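Local coordinates for replication protein (PDB 6H24) that probably initiates plasmid DNA replication as a Rep-type initiator, of which this chain is the N-terminal winged-helix (WH1) domain, here in a two-chain assembly, at residues I111-A114 and P115-P119. Sequence-based numbering, arbitrary orientation.
Sequences IIFA and PAVVP
Phe113 packs against two valines of the turn that follows: its ring CD1 meets Val117 CG1 at 4.0 Å, the methyl lying oblique to the ring, and Phe113 CB meets Val118 CG2, also at 4.0 Å. With Val117 CG1 anti to the backbone N (chi1 174°), that methyl is carried round to the phenyl ring, while Val118 CG2 also comes within 3.5 Å of Ala114 O. That oxygen holds the turn together. Ala114 O accepts from Val117 N at 3.0 Å, the donor standing well above the carbonyl plane, and from Val118 N at 3.3 Å, where the approach is nearly head-on (C=O...N 164°). In this winged-helix domain the chain leaves strand 108-113, the middle one of a three-stranded antiparallel sheet, and coils at once into a helical turn leading toward helix 121-128. Pro115 follows directly, and the peptide link itself brings Pro115 CD to 3.5 Å from Ala114 CB; lacking an N-H, it suits the first position of such a turn. Val97 on the adjacent strand and Ile39 also pack on Phe113, and Val117 reaches Phe79. Pro115 also packs on Ala41 of the second subunit.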
ATOM      1  N   ILE A 111       4.231  -1.701 -10.712  1.00 22.47           N
ATOM      2  CA  ILE A 111       3.914  -1.002  -9.475  1.00 21.59           C
ATOM      3  C   ILE A 111       2.421  -0.708  -9.432  1.00 19.74           C
ATOM      4  O   ILE A 111       1.762  -0.604 -10.469  1.00 20.59           O
ATOM      5  CB  ILE A 111       4.708   0.315  -9.295  1.00 23.43           C
ATOM      6  CG1 ILE A 111       4.343   1.357 -10.358  1.00 25.39           C
ATOM      7  CG2 ILE A 111       6.213   0.045  -9.330  1.00 24.90           C
ATOM      8  CD1 ILE A 111       4.969   2.717 -10.093  1.00 25.84           C
ATOM      9  N   ILE A 112       1.885  -0.597  -8.224  1.00 20.12           N
ATOM     10  CA  ILE A 112       0.557  -0.037  -8.005  1.00 19.61           C
ATOM     11  C   ILE A 112       0.690   1.155  -7.069  1.00 19.00           C
ATOM     12  O   ILE A 112       1.241   1.024  -5.974  1.00 19.45           O
ATOM     13  CB  ILE A 112      -0.431  -1.054  -7.415  1.00 20.42           C
ATOM     14  CG1 ILE A 112      -0.463  -2.347  -8.233  1.00 22.55           C
ATOM     15  CG2 ILE A 112      -1.827  -0.427  -7.377  1.00 20.46           C
ATOM     16  CD1 ILE A 112      -1.454  -3.385  -7.709  1.00 24.61           C
ATOM     17  N   PHE A 113       0.175   2.305  -7.486  1.00 19.00           N
ATOM     18  CA  PHE A 113       0.200   3.471  -6.616  1.00 17.01           C
ATOM     19  C   PHE A 113      -0.813   3.335  -5.490  1.00 18.56           C
ATOM     20  O   PHE A 113      -1.909   2.796  -5.673  1.00 19.58           O
ATOM     21  CB  PHE A 113      -0.082   4.739  -7.421  1.00 17.88           C
ATOM     22  CG  PHE A 113       1.055   5.158  -8.292  1.00 20.13           C
ATOM     23  CD1 PHE A 113       2.202   5.701  -7.737  1.00 21.03           C
ATOM     24  CD2 PHE A 113       0.996   4.993  -9.663  1.00 23.19           C
ATOM     25  CE1 PHE A 113       3.263   6.085  -8.533  1.00 23.52           C
ATOM     26  CE2 PHE A 113       2.056   5.375 -10.468  1.00 24.30           C
ATOM     27  CZ  PHE A 113       3.185   5.932  -9.906  1.00 24.37           C
ATOM     28  N   ALA A 114      -0.440   3.852  -4.321  1.00 17.68           N
ATOM     29  CA  ALA A 114      -1.345   3.907  -3.190  1.00 17.32           C
ATOM     30  C   ALA A 114      -2.487   4.879  -3.476  1.00 17.04           C
ATOM     31  O   ALA A 114      -2.323   5.842  -4.232  1.00 18.43           O
ATOM     32  CB  ALA A 114      -0.600   4.339  -1.936  1.00 17.80           C
ATOM     33  N   PRO A 115      -3.656   4.664  -2.867  1.00 20.26           N
ATOM     34  CA  PRO A 115      -4.814   5.499  -3.250  1.00 19.84           C
ATOM     35  C   PRO A 115      -4.655   6.977  -2.941  1.00 19.94           C
ATOM     36  O   PRO A 115      -5.226   7.805  -3.657  1.00 21.00           O
ATOM     37  CB  PRO A 115      -5.983   4.877  -2.471  1.00 20.57           C
ATOM     38  CG  PRO A 115      -5.360   4.017  -1.402  1.00 20.59           C
ATOM     39  CD  PRO A 115      -4.015   3.585  -1.928  1.00 20.80           C
ATOM     40  N   ALA A 116      -3.882   7.354  -1.927  1.00 19.81           N
ATOM     41  CA  ALA A 116      -3.703   8.775  -1.648  1.00 22.14           C
ATOM     42  C   ALA A 116      -2.912   9.477  -2.745  1.00 20.95           C
ATOM     43  O   ALA A 116      -3.079  10.692  -2.952  1.00 21.58           O
ATOM     44  CB  ALA A 116      -2.985   8.958  -0.311  1.00 23.77           C
ATOM     45  N   VAL A 117      -2.052   8.741  -3.442  1.00 20.07           N
ATOM     46  CA  VAL A 117      -1.184   9.319  -4.460  1.00 21.73           C
ATOM     47  C   VAL A 117      -1.884   9.415  -5.812  1.00 20.89           C
ATOM     48  O   VAL A 117      -1.621  10.350  -6.580  1.00 21.75           O
ATOM     49  CB  VAL A 117       0.100   8.475  -4.543  1.00 21.85           C
ATOM     50  CG1 VAL A 117       0.973   8.931  -5.694  1.00 23.12           C
ATOM     51  CG2 VAL A 117       0.862   8.558  -3.217  1.00 23.13           C
ATOM     52  N   VAL A 118      -2.788   8.476  -6.099  1.00 20.94           N
ATOM     53  CA  VAL A 118      -3.430   8.421  -7.413  1.00 21.98           C
ATOM     54  C   VAL A 118      -3.947   9.785  -7.878  1.00 23.63           C
ATOM     55  O   VAL A 118      -3.703  10.150  -9.038  1.00 23.75           O
ATOM     56  CB  VAL A 118      -4.519   7.344  -7.416  1.00 22.08           C
ATOM     57  CG1 VAL A 118      -5.368   7.451  -8.662  1.00 22.69           C
ATOM     58  CG2 VAL A 118      -3.921   5.942  -7.311  1.00 20.78           C
ATOM     59  N   PRO A 119      -4.672  10.562  -7.065  1.00 24.79           N
ATOM     60  CA  PRO A 119      -5.219  11.837  -7.572  1.00 25.16           C
ATOM     61  C   PRO A 119      -4.166  12.898  -7.816  1.00 26.07           C
ATOM     62  O   PRO A 119      -4.468  13.903  -8.472  1.00 27.24           O
ATOM     63  CB  PRO A 119      -6.189  12.287  -6.471  1.00 26.83           C
ATOM     64  CG  PRO A 119      -5.840  11.487  -5.266  1.00 27.91           C
ATOM     65  CD  PRO A 119      -5.151  10.238  -5.707  1.00 26.30           C
TER